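Local coordinates for protein fimbrial subunit type 1 (Actinomyces oris, PDB 3UXF) that builds the fimbriae of the bacterial surface as their major pilin subunit, a protein attached to the peptidoglycan of the cell wall, at residues 352-357 against 472-478; 403-407 against 422-426; 229-233 against 308-314; 425-430 against 465-469. All coordinates share one frame; numbering follows the deposited sequence.

Contact 1 (352-357 against 472-478). Unlike the reference sequence in segment 352-357: Ile357 (reference Val).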
loop_
_atom_site.group_PDB
_atom_site.type_symbol
_atom_site.label_atom_id
_atom_site.label_comp_id
_atom_site.label_asym_id
_atom_site.label_seq_id
_atom_site.Cartn_x
_atom_site.Cartn_y
_atom_site.Cartn_z
ATOM N N LYS A 352 -15.804 -0.367 -1.304
ATOM C CA LYS A 352 -16.883 -1.327 -1.603
ATOM C C LYS A 352 -18.239 -0.625 -1.584
ATOM O O LYS A 352 -18.648 -0.088 -0.563
ATOM C CB LYS A 352 -16.843 -2.495 -0.606
ATOM C CG LYS A 352 -15.540 -3.252 -0.634
ATOM C CD LYS A 352 -15.553 -4.326 0.464
ATOM C CE LYS A 352 -14.230 -5.086 0.476
ATOM N NZ LYS A 352 -14.212 -6.176 -0.556
ATOM N N TYR A 353 -18.931 -0.644 -2.721
ATOM C CA TYR A 353 -20.216 0.037 -2.896
ATOM C C TYR A 353 -21.283 -0.981 -3.241
ATOM O O TYR A 353 -21.063 -1.880 -4.065
ATOM C CB TYR A 353 -20.123 1.085 -4.042
ATOM C CG TYR A 353 -19.403 2.356 -3.675
ATOM C CD1 TYR A 353 -18.018 2.467 -3.812
ATOM C CD2 TYR A 353 -20.096 3.435 -3.140
ATOM C CE1 TYR A 353 -17.343 3.629 -3.438
ATOM C CE2 TYR A 353 -19.445 4.599 -2.775
ATOM C CZ TYR A 353 -18.074 4.696 -2.923
ATOM O OH TYR A 353 -17.404 5.848 -2.588
ATOM N N GLY A 354 -22.443 -0.841 -2.603
ATOM C CA GLY A 354 -23.531 -1.786 -2.830
ATOM C C GLY A 354 -24.799 -1.161 -3.385
ATOM O O GLY A 354 -25.102 0.012 -3.182
ATOM N N LYS A 355 -25.555 -1.970 -4.110
ATOM C CA LYS A 355 -26.895 -1.598 -4.568
ATOM C C LYS A 355 -27.893 -1.823 -3.461
ATOM O O LYS A 355 -27.780 -2.814 -2.743
ATOM C CB LYS A 355 -27.248 -2.514 -5.745
ATOM C CG LYS A 355 -28.711 -2.378 -6.194
ATOM C CD LYS A 355 -29.073 -3.309 -7.396
ATOM C CE LYS A 355 -28.042 -3.226 -8.516
ATOM N NZ LYS A 355 -28.232 -2.003 -9.337
ATOM N N VAL A 356 -28.863 -0.919 -3.302
ATOM C CA VAL A 356 -29.983 -1.153 -2.409
ATOM C C VAL A 356 -31.223 -1.277 -3.270
ATOM O O VAL A 356 -31.452 -0.441 -4.142
ATOM C CB VAL A 356 -30.168 0.031 -1.439
ATOM C CG1 VAL A 356 -31.425 -0.138 -0.633
ATOM C CG2 VAL A 356 -28.913 0.140 -0.524
ATOM N N ILE A 357 -32.013 -2.327 -3.063
ATOM C CA ILE A 357 -33.322 -2.400 -3.729
ATOM C C ILE A 357 -34.385 -2.135 -2.679
ATOM O O ILE A 357 -34.485 -2.898 -1.710
ATOM C CB ILE A 357 -33.577 -3.766 -4.392
ATOM C CG1 ILE A 357 -32.543 -4.011 -5.479
ATOM C CG2 ILE A 357 -34.940 -3.762 -5.047
ATOM C CD1 ILE A 357 -32.557 -5.459 -6.051
ATOM N N ALA A 472 -21.967 -6.089 -0.700
ATOM C CA ALA A 472 -21.485 -5.169 -1.730
ATOM C C ALA A 472 -20.369 -5.769 -2.568
ATOM O O ALA A 472 -20.363 -5.631 -3.789
ATOM C CB ALA A 472 -21.024 -3.842 -1.100
ATOM N N GLU A 473 -19.435 -6.467 -1.935
ATOM C CA GLU A 473 -18.271 -6.948 -2.681
ATOM C C GLU A 473 -18.638 -8.068 -3.658
ATOM O O GLU A 473 -17.903 -8.323 -4.606
ATOM C CB GLU A 473 -17.192 -7.424 -1.713
ATOM C CG GLU A 473 -17.483 -8.776 -1.041
ATOM C CD GLU A 473 -16.669 -8.971 0.243
ATOM O OE1 GLU A 473 -15.870 -8.059 0.565
ATOM O OE2 GLU A 473 -16.787 -10.030 0.914
ATOM N N LYS A 474 -19.781 -8.711 -3.419
ATOM C CA LYS A 474 -20.304 -9.749 -4.313
ATOM C C LYS A 474 -21.317 -9.170 -5.305
ATOM O O LYS A 474 -21.932 -9.908 -6.071
ATOM C CB LYS A 474 -21.021 -10.820 -3.460
ATOM C CG LYS A 474 -20.079 -11.599 -2.549
ATOM C CD LYS A 474 -19.025 -12.317 -3.364
ATOM C CE LYS A 474 -18.020 -13.014 -2.466
ATOM N NZ LYS A 474 -18.797 -13.834 -1.510
ATOM N N LYS A 475 -21.515 -7.853 -5.266
ATOM C CA LYS A 475 -22.550 -7.193 -6.062
ATOM C C LYS A 475 -23.919 -7.787 -5.784
ATOM O O LYS A 475 -24.732 -7.925 -6.708
ATOM C CB LYS A 475 -22.227 -7.266 -7.551
ATOM C CG LYS A 475 -20.904 -6.584 -7.872
ATOM C CD LYS A 475 -20.643 -6.584 -9.358
ATOM C CE LYS A 475 -19.316 -5.941 -9.683
ATOM N NZ LYS A 475 -18.876 -6.290 -11.047
ATOM N N ALA A 476 -24.148 -8.137 -4.518
ATOM C CA ALA A 476 -25.452 -8.616 -4.091
ATOM C C ALA A 476 -26.227 -7.416 -3.579
ATOM O O ALA A 476 -25.660 -6.565 -2.886
ATOM C CB ALA A 476 -25.289 -9.626 -2.976
ATOM N N ALA A 477 -27.486 -7.340 -3.947
ATOM C CA ALA A 477 -28.324 -6.251 -3.464
ATOM C C ALA A 477 -28.615 -6.335 -1.996
ATOM O O ALA A 477 -28.790 -7.423 -1.431
ATOM C CB ALA A 477 -29.632 -6.232 -4.237
ATOM N N THR A 478 -28.701 -5.153 -1.388
ATOM C CA THR A 478 -29.215 -5.024 -0.029
ATOM C C THR A 478 -30.695 -4.730 -0.204
ATOM O O THR A 478 -31.074 -3.706 -0.780
ATOM C CB THR A 478 -28.475 -3.894 0.724
ATOM O OG1 THR A 478 -27.120 -4.279 0.929
ATOM C CG2 THR A 478 -29.105 -3.679 2.118
HETATM O O HOH W 1 -24.416 -4.608 -4.561
HETATM O O HOH W 2 -25.675 -4.171 -1.447
#

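Contact 2 (403-407 against 422-426)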
loop_
_atom_site.group_PDB
_atom_site.type_symbol
_atom_site.label_atom_id
_atom_site.label_comp_id
_atom_site.label_asym_id
_atom_site.label_seq_id
_atom_site.Cartn_x
_atom_site.Cartn_y
_atom_site.Cartn_z
ATOM N N PRO A 403 -29.588 15.708 2.628
ATOM C CA PRO A 403 -29.466 14.278 2.332
ATOM C C PRO A 403 -28.232 14.020 1.476
ATOM O O PRO A 403 -27.569 14.940 0.959
ATOM C CB PRO A 403 -30.737 13.987 1.522
ATOM C CG PRO A 403 -30.995 15.265 0.777
ATOM C CD PRO A 403 -30.656 16.332 1.824
ATOM N N LEU A 404 -27.912 12.741 1.335
ATOM C CA LEU A 404 -26.795 12.330 0.501
ATOM C C LEU A 404 -27.082 12.435 -0.985
ATOM O O LEU A 404 -28.203 12.172 -1.462
ATOM C CB LEU A 404 -26.444 10.872 0.804
ATOM C CG LEU A 404 -25.996 10.546 2.212
ATOM C CD1 LEU A 404 -25.855 9.042 2.280
ATOM C CD2 LEU A 404 -24.653 11.235 2.530
ATOM N N THR A 405 -26.030 12.769 -1.740
ATOM C CA THR A 405 -26.100 12.665 -3.181
ATOM C C THR A 405 -25.469 11.334 -3.548
ATOM O O THR A 405 -24.314 11.071 -3.190
ATOM C CB THR A 405 -25.292 13.813 -3.843
ATOM O OG1 THR A 405 -25.916 15.071 -3.522
ATOM C CG2 THR A 405 -25.242 13.655 -5.372
ATOM N N ILE A 406 -26.249 10.477 -4.198
ATOM C CA ILE A 406 -25.861 9.092 -4.482
ATOM C C ILE A 406 -26.037 8.935 -5.989
ATOM O O ILE A 406 -27.150 9.047 -6.517
ATOM C CB ILE A 406 -26.828 8.141 -3.763
ATOM C CG1 ILE A 406 -26.792 8.392 -2.249
ATOM C CG2 ILE A 406 -26.475 6.717 -4.111
ATOM C CD1 ILE A 406 -27.976 7.724 -1.483
ATOM N N GLY A 407 -24.942 8.686 -6.688
ATOM C CA GLY A 407 -25.003 8.571 -8.141
ATOM C C GLY A 407 -25.532 9.843 -8.784
ATOM O O GLY A 407 -26.203 9.783 -9.821
ATOM N N ILE A 422 -31.422 2.130 -5.271
ATOM C CA ILE A 422 -30.584 3.225 -4.807
ATOM C C ILE A 422 -29.147 2.772 -5.078
ATOM O O ILE A 422 -28.594 1.898 -4.381
ATOM C CB ILE A 422 -30.825 3.508 -3.326
ATOM C CG1 ILE A 422 -32.309 3.886 -3.119
ATOM C CG2 ILE A 422 -29.901 4.622 -2.865
ATOM C CD1 ILE A 422 -32.685 4.087 -1.683
ATOM N N ASN A 423 -28.557 3.334 -6.137
ATOM C CA ASN A 423 -27.258 2.890 -6.626
ATOM C C ASN A 423 -26.261 4.019 -6.585
ATOM O O ASN A 423 -26.456 4.985 -7.324
ATOM C CB ASN A 423 -27.369 2.505 -8.106
ATOM C CG ASN A 423 -28.324 1.348 -8.358
ATOM O OD1 ASN A 423 -28.447 0.436 -7.520
ATOM N ND2 ASN A 423 -28.972 1.360 -9.494
ATOM N N TYR A 424 -25.183 3.953 -5.801
ATOM C CA TYR A 424 -24.835 2.861 -4.906
ATOM C C TYR A 424 -24.299 3.486 -3.622
ATOM O O TYR A 424 -23.865 4.632 -3.628
ATOM C CB TYR A 424 -23.739 1.998 -5.531
ATOM C CG TYR A 424 -24.056 1.518 -6.925
ATOM C CD1 TYR A 424 -24.698 0.308 -7.130
ATOM C CD2 TYR A 424 -23.718 2.275 -8.037
ATOM C CE1 TYR A 424 -24.995 -0.135 -8.396
ATOM C CE2 TYR A 424 -24.016 1.838 -9.312
ATOM C CZ TYR A 424 -24.655 0.631 -9.484
ATOM O OH TYR A 424 -24.958 0.179 -10.743
ATOM N N LEU A 425 -24.322 2.729 -2.529
ATOM C CA LEU A 425 -23.856 3.226 -1.241
ATOM C C LEU A 425 -22.646 2.453 -0.726
ATOM O O LEU A 425 -22.603 1.232 -0.811
ATOM C CB LEU A 425 -24.981 3.156 -0.207
ATOM C CG LEU A 425 -26.037 4.259 -0.274
ATOM C CD1 LEU A 425 -27.327 3.804 0.384
ATOM C CD2 LEU A 425 -25.520 5.527 0.373
ATOM N N ARG A 426 -21.671 3.178 -0.191
ATOM C CA ARG A 426 -20.476 2.556 0.365
ATOM C C ARG A 426 -20.849 1.747 1.598
ATOM O O ARG A 426 -21.677 2.172 2.393
ATOM C CB ARG A 426 -19.439 3.617 0.734
ATOM C CG ARG A 426 -17.989 3.178 0.544
ATOM C CD ARG A 426 -17.079 3.801 1.596
ATOM N NE ARG A 426 -17.588 3.523 2.932
ATOM C CZ ARG A 426 -18.085 4.439 3.751
ATOM N NH1 ARG A 426 -18.116 5.714 3.388
ATOM N NH2 ARG A 426 -18.549 4.079 4.937
HETATM O O HOH W 3 -28.408 7.023 -7.989
#

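Contact 3 (229-233 against 308-314)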
loop_
_atom_site.group_PDB
_atom_site.type_symbol
_atom_site.label_atom_id
_atom_site.label_comp_id
_atom_site.label_asym_id
_atom_site.label_seq_id
_atom_site.Cartn_x
_atom_site.Cartn_y
_atom_site.Cartn_z
ATOM N N LEU A 229 -4.658 2.617 -12.310
ATOM C CA LEU A 229 -5.968 3.236 -12.078
ATOM C C LEU A 229 -7.081 2.431 -12.710
ATOM O O LEU A 229 -7.035 2.083 -13.883
ATOM C CB LEU A 229 -6.030 4.604 -12.755
ATOM C CG LEU A 229 -5.125 5.703 -12.190
ATOM C CD1 LEU A 229 -5.018 6.884 -13.125
ATOM C CD2 LEU A 229 -5.704 6.129 -10.833
ATOM N N ASP A 230 -8.115 2.166 -11.929
ATOM C CA ASP A 230 -9.326 1.612 -12.490
ATOM C C ASP A 230 -9.830 2.571 -13.573
ATOM O O ASP A 230 -9.783 3.796 -13.428
ATOM C CB ASP A 230 -10.331 1.487 -11.350
ATOM C CG ASP A 230 -11.613 0.785 -11.760
ATOM O OD1 ASP A 230 -12.450 1.428 -12.424
ATOM O OD2 ASP A 230 -11.809 -0.394 -11.386
ATOM N N LYS A 231 -10.310 1.997 -14.670
ATOM C CA LYS A 231 -10.790 2.840 -15.757
ATOM C C LYS A 231 -12.008 3.703 -15.448
ATOM O O LYS A 231 -12.290 4.650 -16.197
ATOM C CB LYS A 231 -11.074 1.994 -16.990
ATOM C CG LYS A 231 -9.825 1.406 -17.590
ATOM C CD LYS A 231 -10.010 1.216 -19.080
ATOM C CE LYS A 231 -8.668 0.862 -19.713
ATOM N NZ LYS A 231 -8.752 0.714 -21.189
ATOM N N ARG A 232 -12.706 3.461 -14.337
ATOM C CA ARG A 232 -13.786 4.358 -13.926
ATOM C C ARG A 232 -13.331 5.729 -13.380
ATOM O O ARG A 232 -14.137 6.640 -13.279
ATOM C CB ARG A 232 -14.701 3.671 -12.911
ATOM C CG ARG A 232 -15.470 2.519 -13.461
ATOM C CD ARG A 232 -16.118 1.690 -12.342
ATOM N NE ARG A 232 -15.092 0.873 -11.663
ATOM C CZ ARG A 232 -15.362 -0.120 -10.808
ATOM N NH1 ARG A 232 -16.620 -0.422 -10.503
ATOM N NH2 ARG A 232 -14.357 -0.805 -10.211
ATOM N N ILE A 233 -12.034 5.882 -13.048
ATOM C CA ILE A 233 -11.492 7.139 -12.553
ATOM C C ILE A 233 -11.146 8.048 -13.737
ATOM O O ILE A 233 -10.662 7.568 -14.755
ATOM C CB ILE A 233 -10.222 6.836 -11.724
ATOM C CG1 ILE A 233 -10.677 6.076 -10.474
ATOM C CG2 ILE A 233 -9.498 8.123 -11.358
ATOM C CD1 ILE A 233 -9.510 5.402 -9.676
ATOM N N VAL A 308 -21.378 6.751 -12.285
ATOM C CA VAL A 308 -20.431 5.648 -12.406
ATOM C C VAL A 308 -20.959 4.356 -11.807
ATOM O O VAL A 308 -21.567 4.365 -10.746
ATOM C CB VAL A 308 -19.106 6.000 -11.713
ATOM C CG1 VAL A 308 -19.319 6.346 -10.228
ATOM C CG2 VAL A 308 -18.084 4.877 -11.855
ATOM N N ASN A 309 -20.720 3.240 -12.485
ATOM C CA ASN A 309 -21.136 1.973 -11.934
ATOM C C ASN A 309 -20.057 1.475 -11.003
ATOM O O ASN A 309 -19.145 0.775 -11.412
ATOM C CB ASN A 309 -21.398 0.978 -13.038
ATOM C CG ASN A 309 -21.846 -0.360 -12.505
ATOM O OD1 ASN A 309 -21.834 -0.607 -11.300
ATOM N ND2 ASN A 309 -22.232 -1.243 -13.410
ATOM N N LEU A 310 -20.163 1.864 -9.739
ATOM C CA LEU A 310 -19.191 1.465 -8.728
ATOM C C LEU A 310 -19.602 0.239 -7.931
ATOM O O LEU A 310 -18.949 -0.090 -6.924
ATOM C CB LEU A 310 -18.930 2.636 -7.744
ATOM C CG LEU A 310 -17.877 3.684 -8.118
ATOM C CD1 LEU A 310 -17.760 4.792 -7.052
ATOM C CD2 LEU A 310 -16.501 3.120 -8.346
ATOM N N GLU A 311 -20.657 -0.473 -8.348
ATOM C CA GLU A 311 -21.078 -1.653 -7.607
ATOM C C GLU A 311 -19.936 -2.636 -7.419
ATOM O O GLU A 311 -19.261 -2.995 -8.373
ATOM C CB GLU A 311 -22.268 -2.347 -8.300
ATOM C CG GLU A 311 -22.988 -3.315 -7.356
ATOM C CD GLU A 311 -24.220 -3.985 -7.975
ATOM O OE1 GLU A 311 -24.485 -3.825 -9.189
ATOM O OE2 GLU A 311 -24.891 -4.721 -7.230
ATOM N N GLY A 312 -19.744 -3.107 -6.197
ATOM C CA GLY A 312 -18.660 -4.045 -5.935
ATOM C C GLY A 312 -17.386 -3.383 -5.451
ATOM O O GLY A 312 -17.449 -2.406 -4.723
ATOM N N ASP A 313 -16.229 -3.943 -5.842
ATOM C CA ASP A 313 -14.921 -3.463 -5.371
ATOM C C ASP A 313 -14.336 -2.464 -6.338
ATOM O O ASP A 313 -14.389 -2.665 -7.566
ATOM C CB ASP A 313 -13.918 -4.608 -5.330
ATOM C CG ASP A 313 -14.139 -5.557 -4.176
ATOM O OD1 ASP A 313 -14.767 -5.172 -3.191
ATOM O OD2 ASP A 313 -13.672 -6.734 -4.266
ATOM N N LEU A 314 -13.751 -1.403 -5.811
ATOM C CA LEU A 314 -12.936 -0.469 -6.612
ATOM C C LEU A 314 -11.560 -0.609 -5.993
ATOM O O LEU A 314 -11.383 -0.331 -4.798
ATOM C CB LEU A 314 -13.450 0.971 -6.459
ATOM C CG LEU A 314 -12.513 2.077 -6.987
ATOM C CD1 LEU A 314 -12.390 1.965 -8.531
ATOM C CD2 LEU A 314 -12.907 3.475 -6.522
HETATM O O HOH W 4 -16.640 -2.997 -9.129
#

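Contact 4 (425-430 against 465-469)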
loop_
_atom_site.group_PDB
_atom_site.type_symbol
_atom_site.label_atom_id
_atom_site.label_comp_id
_atom_site.label_asym_id
_atom_site.label_seq_id
_atom_site.Cartn_x
_atom_site.Cartn_y
_atom_site.Cartn_z
ATOM N N LEU A 425 -24.322 2.729 -2.529
ATOM C CA LEU A 425 -23.856 3.226 -1.241
ATOM C C LEU A 425 -22.646 2.453 -0.726
ATOM O O LEU A 425 -22.603 1.232 -0.811
ATOM C CB LEU A 425 -24.981 3.156 -0.207
ATOM C CG LEU A 425 -26.037 4.259 -0.274
ATOM C CD1 LEU A 425 -27.327 3.804 0.384
ATOM C CD2 LEU A 425 -25.520 5.527 0.373
ATOM N N ARG A 426 -21.671 3.178 -0.191
ATOM C CA ARG A 426 -20.476 2.556 0.365
ATOM C C ARG A 426 -20.849 1.747 1.598
ATOM O O ARG A 426 -21.677 2.172 2.393
ATOM C CB ARG A 426 -19.439 3.617 0.734
ATOM C CG ARG A 426 -17.989 3.178 0.544
ATOM C CD ARG A 426 -17.079 3.801 1.596
ATOM N NE ARG A 426 -17.588 3.523 2.932
ATOM C CZ ARG A 426 -18.085 4.439 3.751
ATOM N NH1 ARG A 426 -18.116 5.714 3.388
ATOM N NH2 ARG A 426 -18.549 4.079 4.937
ATOM N N ALA A 427 -20.233 0.580 1.754
ATOM C CA ALA A 427 -20.523 -0.280 2.891
ATOM C C ALA A 427 -20.301 0.456 4.205
ATOM O O ALA A 427 -19.324 1.179 4.355
ATOM C CB ALA A 427 -19.661 -1.529 2.837
ATOM N N ASN A 428 -21.211 0.269 5.155
ATOM C CA ASN A 428 -21.074 0.887 6.466
ATOM C C ASN A 428 -19.929 0.264 7.247
ATOM O O ASN A 428 -19.342 0.897 8.118
ATOM C CB ASN A 428 -22.362 0.740 7.280
ATOM C CG ASN A 428 -23.543 1.438 6.641
ATOM O OD1 ASN A 428 -24.345 0.813 5.957
ATOM N ND2 ASN A 428 -23.656 2.739 6.871
ATOM N N ASP A 429 -19.626 -0.990 6.934
ATOM C CA ASP A 429 -18.608 -1.730 7.670
ATOM C C ASP A 429 -17.278 -1.886 6.937
ATOM O O ASP A 429 -16.460 -2.714 7.310
ATOM C CB ASP A 429 -19.141 -3.102 8.089
ATOM C CG ASP A 429 -19.451 -3.995 6.906
ATOM O OD1 ASP A 429 -19.448 -3.498 5.763
ATOM O OD2 ASP A 429 -19.700 -5.195 7.123
ATOM N N TYR A 430 -17.066 -1.087 5.902
ATOM C CA TYR A 430 -15.806 -1.101 5.177
ATOM C C TYR A 430 -15.571 0.312 4.682
ATOM O O TYR A 430 -16.277 0.799 3.810
ATOM C CB TYR A 430 -15.834 -2.094 4.016
ATOM C CG TYR A 430 -14.467 -2.598 3.598
ATOM C CD1 TYR A 430 -14.046 -3.875 3.931
ATOM C CD2 TYR A 430 -13.604 -1.797 2.865
ATOM C CE1 TYR A 430 -12.805 -4.341 3.548
ATOM C CE2 TYR A 430 -12.361 -2.255 2.475
ATOM C CZ TYR A 430 -11.966 -3.528 2.821
ATOM O OH TYR A 430 -10.729 -3.990 2.439
ATOM N N PHE A 465 -30.782 1.430 8.075
ATOM C CA PHE A 465 -30.353 0.203 7.402
ATOM C C PHE A 465 -28.867 0.260 7.167
ATOM O O PHE A 465 -28.252 1.322 7.281
ATOM C CB PHE A 465 -31.099 0.005 6.063
ATOM C CG PHE A 465 -30.683 0.985 4.989
ATOM C CD1 PHE A 465 -31.273 2.238 4.938
ATOM C CD2 PHE A 465 -29.728 0.644 4.017
ATOM C CE1 PHE A 465 -30.914 3.186 3.980
ATOM C CE2 PHE A 465 -29.375 1.593 3.041
ATOM C CZ PHE A 465 -29.960 2.848 3.016
ATOM N N ARG A 466 -28.275 -0.894 6.874
ATOM C CA ARG A 466 -26.851 -0.978 6.583
ATOM C C ARG A 466 -26.631 -1.645 5.245
ATOM O O ARG A 466 -27.391 -2.544 4.846
ATOM C CB ARG A 466 -26.127 -1.772 7.665
ATOM C CG ARG A 466 -25.942 -0.982 8.943
ATOM C CD ARG A 466 -25.292 -1.865 10.011
ATOM N NE ARG A 466 -24.921 -1.069 11.165
ATOM C CZ ARG A 466 -24.743 -1.572 12.389
ATOM N NH1 ARG A 466 -24.929 -2.874 12.621
ATOM N NH2 ARG A 466 -24.395 -0.758 13.389
ATOM N N VAL A 467 -25.579 -1.202 4.557
ATOM C CA VAL A 467 -25.040 -1.910 3.411
ATOM C C VAL A 467 -23.778 -2.552 3.922
ATOM O O VAL A 467 -22.879 -1.876 4.396
ATOM C CB VAL A 467 -24.755 -0.925 2.229
ATOM C CG1 VAL A 467 -23.989 -1.637 1.110
ATOM C CG2 VAL A 467 -26.075 -0.366 1.686
ATOM N N LEU A 468 -23.746 -3.888 3.893
ATOM C CA LEU A 468 -22.586 -4.620 4.374
ATOM C C LEU A 468 -21.647 -5.048 3.270
ATOM O O LEU A 468 -22.077 -5.416 2.180
ATOM C CB LEU A 468 -23.061 -5.850 5.143
ATOM C CG LEU A 468 -23.942 -5.513 6.360
ATOM C CD1 LEU A 468 -24.330 -6.827 7.016
ATOM C CD2 LEU A 468 -23.236 -4.570 7.349
ATOM N N ALA A 469 -20.357 -4.985 3.553
ATOM C CA ALA A 469 -19.323 -5.369 2.600
ATOM C C ALA A 469 -19.571 -6.757 2.040
ATOM O O ALA A 469 -19.307 -7.008 0.859
ATOM C CB ALA A 469 -17.957 -5.337 3.280
#

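Contact 1 (352-357 against 472-478)
The side chains of Lys352 and Glu473 lie side by side, pointing the same way, and a salt bridge of 2.7 Å joins Lys352 NZ to Glu473 OE1. The lysine runs extended as far as CE and bends at its last torsion (chi4 -83°), which swings NZ onto the carboxylate; OE1 is met on its anti side, 21° out of the carboxylate plane. Asp313 forms a second salt bridge with NZ, so the ammonium group is shared between two acids. The methyl of Ala472 sits 3.6 Å from Tyr353 O, while CD1 of Ile357 rests against CB of Ala477 at 3.5 Å. Beside the Ile357-Ala477 contact the backbones pair in parallel: Thr478 N donates to Lys355 O (2.9 Å) and Ile357 N to Thr478 O (2.8 Å). Just before this pairing two waters bridge the backbones, one from Lys355 N to Ala476 O, the other from Lys355 O to Ala476 O; the second also meets Thr478 OG1. A Schellman motif at Lys475 ends helix 469-472 and turns the chain toward strand 478-484. That strand is the parallel neighbour of strand 344-362, which also pairs with strands 312-321 and 419-426.

Contact 2 (403-407 against 422-426)
Segment 403-407 runs across strand 419-426, its backbone coming near only at the Ile406-Gly407 end, and makes no direct hydrogen bond to residues 422-426; Ile406 and Tyr424 lie 6.3 Å apart, CA to CA, too far for sheet pairing. One water links the backbones instead, donating to Ile406 O at 2.8 Å and to Asn423 O at 2.9 Å. The peptide bond between Asn423 and Tyr424 is cis, and Gly407 has positive phi (59°), a conformation that favours glycine, with its CA 4.0 Å from Asn423 O. Ile406 carries most of the side-chain contact, and its two branches have separate tasks. CG2, anti to the backbone N, lies against the peptide backbone, 3.4 Å from Tyr424 O. The other branch ends in CD1, which reaches Leu425 CD2 at 3.8 Å and Ile422 CG2 at 3.9 Å, meeting both side chains at a slant. Leu404 adds its CD1 methyl to the same Leu425 CD2 at 4.0 Å, so Leu404 and Ile406 both touch this one methyl. The result is a small aliphatic cluster beside a water-bridged backbone. Around it, Val379 of strand 376-385 packs on Ile406 and Ile422, and strand 444-451 contributes Tyr445 beside Leu404 and Leu425, and Leu447 beside Ile422. Strand 419-426 in turn pairs antiparallel with strand 344-362, while Leu404 also bonds through its backbone to Val379.

Contact 3 (229-233 against 308-314)
Asp230 OD1 accepts two hydrogen bonds from Arg232, whose guanidinium then reaches across to the carbonyls of 308-314. The backbone N of Arg232 donates to OD1 at 2.8 Å, closing an Asx turn, and NE donates to the same oxygen on its syn side at an almost straight 173°. NH2 meets Asp230 OD2 at 2.8 Å from above the carboxylate plane, making the grip a side-on, two-nitrogen salt bridge. With its NE edge held in this way, the guanidinium turns its NH1 toward Asn309 O (2.9 Å), which lies in the guanidinium plane and is approached on a lone pair. NH2 makes a longer bond of 3.2 Å to Asp313 O. A water accepts from NH1 and donates to Glu311 O and Asp313 O, so it joins the cation to two carbonyls of segment 308-314. The bend in the arginine chain at chi3 (-75°) brings the flat group round to these acceptors. CD2 of Leu310 lies over one face of the guanidinium, toward its rim. Val308 CG2 packs on the aliphatic part of the arginine, 3.7 Å from Arg232 CB. Leu314 CD1 touches Asp230 CB at 3.5 Å, placing an apolar methyl beside the acid. Asn309 OD1 accepts from Glu311 N in a second Asx turn, within the loop that leads into strand 312-321. The guanidinium thus ties the turn after strand 224-229 to this loop; the carboxylate probably offsets its positive charge, and the side-on pair and the carbonyl bonds together fix the rotation of the flat group.

Contact 4 (425-430 against 465-469)
Asn428 and Val467 bind each other twice: Asn428 N donates to Val467 O at 2.8 Å, and Val467 N donates to Asn428 OD1 at 2.7 Å, with both donors nearly along the C=O axis. The side-chain oxygen accepts much as a backbone carbonyl would in a beta bridge. Next to it, Asp429 OD1 accepts from Ala469 N at 2.8 Å through its syn lone pair. The carboxylate reaches this position because CG stands between the backbone N and the carbonyl carbon (chi1 64°), and its OD2 lies 3.6 Å from Leu468 CD2. Leu468 is the N-cap residue of helix 469-472, so an acid from another part of the chain binds an amide of the helix's first turn. Ala427 to Tyr430 form a type I turn, which turns both polar side chains toward 465-469. Apolar contacts flank them: Leu425 CD1 meets the edge of the Phe465 ring, 3.8 Å from CZ, and CB of Ala469 touches Tyr430 CB at 3.9 Å. Farther out, Arg426, just before the turn, donates through NE to Tyr430 O. Lys352 makes a cation-pi contact with Tyr430, and Arg466 makes one with Tyr444 while bonding through NE to Asp443 O.

Three of the four contacts meet around strands 344-362 and 419-426, neighbours in one mixed sheet, and all three belong to the prealbumin-like fold domain. Contacts 1 and 4 are closest, with centres 8 Å apart; contact 2 lies 12 Å from contact 1 and 11 Å from contact 4, with which it shares Leu425 and Arg426. Along the chain, contacts 2 and 4 are nested within the loop closed by contact 1. Contact 3 closes earlier, yet strand 312-321 joins the same sheet beside strand 344-362, and the centre of contact 3 is 13 Å from that of contact 1. The shared sheet thus connects contact 3 to the C-terminal, prealbumin-like part of the pilin.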